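Local coordinates for ThiJ/PfpI family protein (Pseudomonas syringae pv. tomato, PDB 3EWN) that is of unknown function but belongs to the DJ-1/PfpI family, which shares its fold with class I glutamine amidotransferases, at residues A[54-62]-A[72-82]; A[105-113]-A[128-136]. All coordinates share one frame; numbering follows the deposited sequence.

Contact 1: A[54-62]-A[72-82]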
# COMPACT_ATOMS: atom_id res chain seq x y z
N ILE A 54 15.39 -2.34 7.14
CA ILE A 54 14.93 -2.24 5.75
C ILE A 54 15.68 -1.13 5.02
O ILE A 54 15.81 -0.01 5.52
CB ILE A 54 13.42 -1.92 5.69
CG1 ILE A 54 12.63 -3.05 6.35
CG2 ILE A 54 12.99 -1.76 4.23
CD1 ILE A 54 11.14 -2.74 6.48
N TYR A 55 16.19 -1.45 3.84
CA TYR A 55 16.92 -0.48 3.03
C TYR A 55 16.12 -0.18 1.76
O TYR A 55 15.75 -1.10 1.03
CB TYR A 55 18.29 -1.04 2.65
CG TYR A 55 19.12 -1.47 3.83
CD1 TYR A 55 19.90 -0.56 4.54
CD2 TYR A 55 19.10 -2.80 4.27
CE1 TYR A 55 20.64 -0.95 5.65
CE2 TYR A 55 19.84 -3.20 5.39
CZ TYR A 55 20.60 -2.27 6.08
OH TYR A 55 21.32 -2.65 7.18
N ILE A 56 15.85 1.09 1.51
CA ILE A 56 15.13 1.51 0.31
C ILE A 56 16.25 1.89 -0.65
O ILE A 56 16.81 2.98 -0.56
CB ILE A 56 14.22 2.72 0.61
CG1 ILE A 56 13.30 2.39 1.79
CG2 ILE A 56 13.39 3.08 -0.62
CD1 ILE A 56 12.43 1.14 1.57
N VAL A 57 16.59 0.97 -1.55
CA VAL A 57 17.70 1.14 -2.47
C VAL A 57 17.39 1.66 -3.86
O VAL A 57 16.46 1.19 -4.52
CB VAL A 57 18.44 -0.20 -2.64
CG1 VAL A 57 19.75 0.01 -3.38
CG2 VAL A 57 18.69 -0.83 -1.28
N ALA A 58 18.20 2.61 -4.32
CA ALA A 58 18.03 3.19 -5.65
C ALA A 58 19.40 3.53 -6.24
O ALA A 58 20.41 3.47 -5.55
CB ALA A 58 17.18 4.44 -5.57
N LYS A 59 19.41 3.89 -7.52
CA LYS A 59 20.65 4.24 -8.21
C LYS A 59 21.33 5.41 -7.50
O LYS A 59 22.56 5.50 -7.47
CB LYS A 59 20.34 4.60 -9.67
CG LYS A 59 21.54 4.58 -10.61
CD LYS A 59 21.09 4.65 -12.06
CE LYS A 59 22.27 4.53 -13.01
NZ LYS A 59 21.85 4.51 -14.44
N SER A 60 20.53 6.30 -6.93
CA SER A 60 21.05 7.44 -6.18
C SER A 60 20.07 7.75 -5.06
O SER A 60 19.02 7.12 -4.96
CB SER A 60 21.20 8.66 -7.10
OG SER A 60 22.11 8.39 -8.15
N LEU A 61 20.41 8.72 -4.21
CA LEU A 61 19.53 9.05 -3.10
C LEU A 61 18.46 10.08 -3.46
O LEU A 61 17.64 10.45 -2.61
CB LEU A 61 20.34 9.54 -1.90
CG LEU A 61 21.24 8.48 -1.24
CD1 LEU A 61 21.95 9.11 -0.04
CD2 LEU A 61 20.41 7.29 -0.78
N ASP A 62 18.45 10.55 -4.70
CA ASP A 62 17.43 11.51 -5.10
C ASP A 62 16.06 10.84 -5.01
O ASP A 62 15.93 9.64 -5.26
CB ASP A 62 17.66 11.99 -6.54
CG ASP A 62 19.01 12.65 -6.74
OD1 ASP A 62 19.33 13.58 -5.98
OD2 ASP A 62 19.74 12.23 -7.66
N ILE A 72 9.17 8.95 -3.21
CA ILE A 72 9.77 8.25 -2.08
C ILE A 72 11.27 8.56 -2.01
O ILE A 72 11.93 8.66 -3.04
CB ILE A 72 9.59 6.72 -2.24
CG1 ILE A 72 8.14 6.32 -1.91
CG2 ILE A 72 10.56 5.96 -1.34
CD1 ILE A 72 7.12 6.86 -2.88
N VAL A 73 11.80 8.73 -0.80
CA VAL A 73 13.22 9.03 -0.63
C VAL A 73 14.02 7.77 -0.33
O VAL A 73 13.78 7.10 0.67
CB VAL A 73 13.46 10.03 0.52
CG1 VAL A 73 14.93 10.45 0.53
CG2 VAL A 73 12.56 11.25 0.36
N PRO A 74 14.98 7.43 -1.20
CA PRO A 74 15.80 6.23 -0.97
C PRO A 74 16.66 6.42 0.27
O PRO A 74 16.94 7.55 0.67
CB PRO A 74 16.66 6.14 -2.23
CG PRO A 74 15.85 6.87 -3.27
CD PRO A 74 15.29 8.04 -2.50
N THR A 75 17.09 5.32 0.89
CA THR A 75 17.94 5.40 2.07
C THR A 75 19.28 4.73 1.82
O THR A 75 20.16 4.71 2.69
CB THR A 75 17.28 4.74 3.30
OG1 THR A 75 16.97 3.37 3.02
CG2 THR A 75 16.01 5.49 3.69
N ALA A 76 19.44 4.18 0.62
CA ALA A 76 20.68 3.52 0.24
C ALA A 76 20.82 3.51 -1.27
O ALA A 76 19.83 3.61 -2.00
CB ALA A 76 20.69 2.08 0.77
N THR A 77 22.06 3.39 -1.74
CA THR A 77 22.35 3.33 -3.17
C THR A 77 22.92 1.94 -3.42
O THR A 77 23.15 1.19 -2.47
CB THR A 77 23.41 4.37 -3.58
OG1 THR A 77 24.64 4.09 -2.91
CG2 THR A 77 22.94 5.78 -3.21
N PHE A 78 23.15 1.60 -4.68
CA PHE A 78 23.69 0.29 -5.00
C PHE A 78 25.05 0.11 -4.32
O PHE A 78 25.51 -1.01 -4.12
CB PHE A 78 23.86 0.13 -6.52
CG PHE A 78 22.58 0.32 -7.29
CD1 PHE A 78 21.36 -0.02 -6.73
CD2 PHE A 78 22.61 0.82 -8.59
CE1 PHE A 78 20.18 0.13 -7.46
CE2 PHE A 78 21.44 0.98 -9.32
CZ PHE A 78 20.22 0.63 -8.75
N GLY A 79 25.68 1.23 -3.97
CA GLY A 79 26.97 1.18 -3.32
C GLY A 79 26.92 1.06 -1.81
O GLY A 79 27.78 0.41 -1.21
N THR A 80 25.92 1.66 -1.17
CA THR A 80 25.82 1.60 0.28
C THR A 80 24.92 0.48 0.80
O THR A 80 24.83 0.25 2.01
CB THR A 80 25.35 2.94 0.88
OG1 THR A 80 24.05 3.27 0.37
CG2 THR A 80 26.33 4.06 0.52
N CYS A 81 24.24 -0.22 -0.10
CA CYS A 81 23.38 -1.32 0.31
C CYS A 81 24.26 -2.48 0.77
O CYS A 81 25.26 -2.80 0.12
CB CYS A 81 22.51 -1.79 -0.86
SG CYS A 81 21.43 -3.19 -0.48
N PRO A 82 23.93 -3.11 1.91
CA PRO A 82 24.74 -4.23 2.41
C PRO A 82 24.97 -5.30 1.33
O PRO A 82 24.14 -5.50 0.45
CB PRO A 82 23.90 -4.76 3.57
CG PRO A 82 23.31 -3.50 4.13
CD PRO A 82 22.89 -2.74 2.89
O HOH W 1 15.38 2.78 5.40
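T75, by side chain and backbone, bonds the backbone of I56. T75 keeps OG1 in the notch between its own N and carbonyl carbon (chi1 58°), and from there the hydroxyl takes the N-H of I56 almost straight on (OG1 to I56 N 3.0 Å, 164° at the hydrogen). I56 O is gripped twice in return: T75 N donates within the carbonyl plane at 2.8 Å, while A76 N reaches the same oxygen at 3.1 Å from 41° above that plane. Two residues on from I56, A58 N bonds A76 O at 3.0 Å, so V57 and A76 form a parallel beta bridge.

Much of the close packing lies on the face carrying V57 and A76. V57 sends its methyls two ways: CG2 meets C81 SG at 3.7 Å, and CG1 nudges the edge of the F78 ring, one face of which lies against the backbone of A58 and K59. P82 sets its CG-CD edge on one face of the Y55 ring, a CH-pi contact with CD 3.8 Å from the centroid, almost on the normal. On the opposite face P74 CG packs closely too, 3.6 Å from buried A58 CB.

Residues 59-62 make the looser, solvent side. L61 is exposed, yet its CD2 reaches across to 3.5 Å from A76 N, with CG against T77 CG2; K59 NZ is salt-bridged to D103. At the start of 54-62 a water joins I54 O to T75 OG1.

Within the chain, the short, weakly bonded strand 76-77 is one edge of the main sheet, beside 53-58, itself paired with strand 25-29. Helix 104-114 packs beneath, F109 stacking on F78, and V73 extends the small sheet into an antiparallel ladder with the second subunit.

Contact 2: A[105-113]-A[128-136]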
# COMPACT_ATOMS: atom_id res chain seq x y z
N GLU A 105 23.54 -0.66 -14.56
CA GLU A 105 23.91 -0.55 -13.15
C GLU A 105 22.90 -1.25 -12.25
O GLU A 105 23.29 -1.92 -11.29
CB GLU A 105 24.04 0.92 -12.73
CG GLU A 105 24.56 1.08 -11.31
CD GLU A 105 24.88 2.51 -10.95
OE1 GLU A 105 25.24 2.76 -9.77
OE2 GLU A 105 24.79 3.39 -11.83
N THR A 106 21.62 -1.09 -12.54
CA THR A 106 20.58 -1.72 -11.74
C THR A 106 20.69 -3.24 -11.83
O THR A 106 20.63 -3.94 -10.82
CB THR A 106 19.17 -1.28 -12.20
OG1 THR A 106 19.05 0.13 -12.03
CG2 THR A 106 18.09 -1.98 -11.38
N LEU A 107 20.87 -3.76 -13.04
CA LEU A 107 20.99 -5.20 -13.22
C LEU A 107 22.22 -5.75 -12.51
O LEU A 107 22.15 -6.81 -11.88
CB LEU A 107 21.05 -5.55 -14.71
CG LEU A 107 19.79 -5.26 -15.52
CD1 LEU A 107 20.00 -5.67 -16.97
CD2 LEU A 107 18.60 -6.02 -14.92
N ALA A 108 23.34 -5.04 -12.60
CA ALA A 108 24.57 -5.48 -11.95
C ALA A 108 24.36 -5.60 -10.45
O ALA A 108 24.82 -6.56 -9.83
CB ALA A 108 25.70 -4.49 -12.25
N PHE A 109 23.66 -4.62 -9.87
CA PHE A 109 23.37 -4.61 -8.44
C PHE A 109 22.49 -5.79 -8.07
O PHE A 109 22.77 -6.51 -7.11
CB PHE A 109 22.66 -3.31 -8.05
CG PHE A 109 22.01 -3.37 -6.69
CD1 PHE A 109 22.78 -3.28 -5.53
CD2 PHE A 109 20.63 -3.54 -6.56
CE1 PHE A 109 22.19 -3.36 -4.27
CE2 PHE A 109 20.03 -3.63 -5.31
CZ PHE A 109 20.81 -3.54 -4.16
N MSE A 110 21.42 -5.98 -8.83
CA MSE A 110 20.49 -7.07 -8.57
C MSE A 110 21.18 -8.43 -8.71
O MSE A 110 20.96 -9.32 -7.90
CB MSE A 110 19.28 -6.98 -9.50
CG MSE A 110 18.37 -5.78 -9.24
SE MSE A 110 17.60 -5.70 -7.45
CE MSE A 110 16.36 -7.14 -7.63
N ALA A 111 22.01 -8.57 -9.74
CA ALA A 111 22.72 -9.82 -9.96
C ALA A 111 23.69 -10.13 -8.83
O ALA A 111 23.77 -11.26 -8.35
CB ALA A 111 23.47 -9.77 -11.29
N ASP A 112 24.43 -9.11 -8.40
CA ASP A 112 25.40 -9.30 -7.32
C ASP A 112 24.72 -9.66 -6.00
O ASP A 112 25.01 -10.70 -5.41
CB ASP A 112 26.22 -8.03 -7.12
CG ASP A 112 27.19 -8.15 -5.96
OD1 ASP A 112 28.17 -8.91 -6.08
OD2 ASP A 112 26.95 -7.50 -4.92
N ARG A 113 23.82 -8.80 -5.55
CA ARG A 113 23.12 -9.06 -4.29
C ARG A 113 22.32 -10.35 -4.35
O ARG A 113 22.22 -11.07 -3.36
CB ARG A 113 22.20 -7.88 -3.96
CG ARG A 113 22.95 -6.57 -3.76
CD ARG A 113 24.04 -6.72 -2.70
NE ARG A 113 24.60 -5.43 -2.30
CZ ARG A 113 25.35 -4.66 -3.07
NH1 ARG A 113 25.66 -5.05 -4.30
NH2 ARG A 113 25.79 -3.50 -2.62
N LEU A 128 10.26 -9.01 -13.77
CA LEU A 128 10.94 -8.81 -15.05
C LEU A 128 12.36 -8.37 -14.72
O LEU A 128 13.31 -8.68 -15.43
CB LEU A 128 10.26 -7.72 -15.89
CG LEU A 128 8.83 -7.93 -16.41
CD1 LEU A 128 8.42 -6.70 -17.22
CD2 LEU A 128 8.75 -9.18 -17.28
N ILE A 129 12.50 -7.63 -13.62
CA ILE A 129 13.81 -7.16 -13.19
C ILE A 129 14.63 -8.35 -12.70
O ILE A 129 15.81 -8.46 -13.03
CB ILE A 129 13.68 -6.09 -12.07
CG1 ILE A 129 13.00 -4.83 -12.63
CG2 ILE A 129 15.06 -5.75 -11.50
CD1 ILE A 129 12.65 -3.79 -11.56
N LEU A 130 14.01 -9.24 -11.92
CA LEU A 130 14.69 -10.42 -11.41
C LEU A 130 15.14 -11.28 -12.59
O LEU A 130 16.25 -11.83 -12.59
CB LEU A 130 13.76 -11.27 -10.53
CG LEU A 130 13.22 -10.70 -9.23
CD1 LEU A 130 12.48 -11.80 -8.48
CD2 LEU A 130 14.35 -10.15 -8.37
N GLY A 131 14.28 -11.41 -13.58
CA GLY A 131 14.61 -12.21 -14.75
C GLY A 131 15.73 -11.60 -15.56
O GLY A 131 16.67 -12.30 -15.95
N ALA A 132 15.64 -10.31 -15.83
CA ALA A 132 16.66 -9.63 -16.62
C ALA A 132 18.01 -9.64 -15.91
O ALA A 132 19.05 -9.55 -16.55
CB ALA A 132 16.23 -8.19 -16.91
N ALA A 133 17.99 -9.75 -14.58
CA ALA A 133 19.22 -9.78 -13.80
C ALA A 133 19.78 -11.20 -13.74
O ALA A 133 20.81 -11.44 -13.12
CB ALA A 133 18.97 -9.26 -12.38
N GLY A 134 19.08 -12.13 -14.39
CA GLY A 134 19.51 -13.52 -14.42
C GLY A 134 19.26 -14.30 -13.15
O GLY A 134 19.96 -15.27 -12.86
N LEU A 135 18.24 -13.90 -12.40
CA LEU A 135 17.90 -14.54 -11.13
C LEU A 135 16.76 -15.55 -11.18
O LEU A 135 16.38 -16.10 -10.15
CB LEU A 135 17.56 -13.47 -10.09
CG LEU A 135 18.67 -12.84 -9.25
CD1 LEU A 135 20.01 -12.91 -9.97
CD2 LEU A 135 18.29 -11.42 -8.91
N LEU A 136 16.21 -15.81 -12.37
CA LEU A 136 15.11 -16.76 -12.48
C LEU A 136 15.39 -17.90 -13.45
O LEU A 136 14.48 -18.40 -14.10
CB LEU A 136 13.83 -16.03 -12.91
CG LEU A 136 13.33 -14.88 -12.03
CD1 LEU A 136 12.13 -14.22 -12.71
CD2 LEU A 136 12.94 -15.39 -10.65
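L107 O accepts A111 N at 2.8 Å, an ordinary turn of helix 105-113, and both residues of that turn lean on segment 128-136. Between them comes A133, whose CB heads for the helix and lodges 3.7 Å from M110 CB. L107 works from one flank: its CD2 branch rests 3.8 Å from A132 CB and also reaches the methyl of A133. On the other flank A111 CB sits against A133 O.

M110, a selenomethionine, reaches in toward I129 and L130. Its chain is folded at chi2 (-59°) and chi3 (-72°), which carries CE round to L130 CD2 at 3.7 Å, while CG passes obliquely over I129 CG2 at 4.0 Å. The side chains that meet are all apolar, though two rest on backbone carbonyl oxygens. The chains come nearest at L107 and A133; the axes of the short segments pass 9.5 Å apart, crossing at -80°.

Helix 128-132 stops here in a Schellman motif. G134, with positive phi, turns the chain; G134 N bonds G131 O and L135 N bonds L130 O, and L135 CD2 then comes to 3.5 Å from M110 O.

Both helices lie on the same face of the mostly parallel main sheet, M110 and I129 each touching L29. This is the layered alpha/beta fold of the DJ-1/PfpI family, in which the turn from strand 119-123 into helix 126-132 is probably the nucleophile elbow.

How the contacts relate
From the N terminus, contact 1 comes first: strand 53-58 turns through the hairpin of 64-65 and 71-73, and the chain returns to lay 76-77 beside it, closing a short loop at the edge of the sheet. The chain then crosses through strand 87-90 before contact 2 opens at helix 104-114, runs through strand 119-123 and closes on helix 126-132. The two loops follow in series, neither nested nor crossed. Helix 105-113 links them: R113 probably hydrogen-bonds the carbonyls of C81 and P82, while M110, on the same helix, packs against segment 128-136. Sheet edge, crossover helix and next helix are thereby joined.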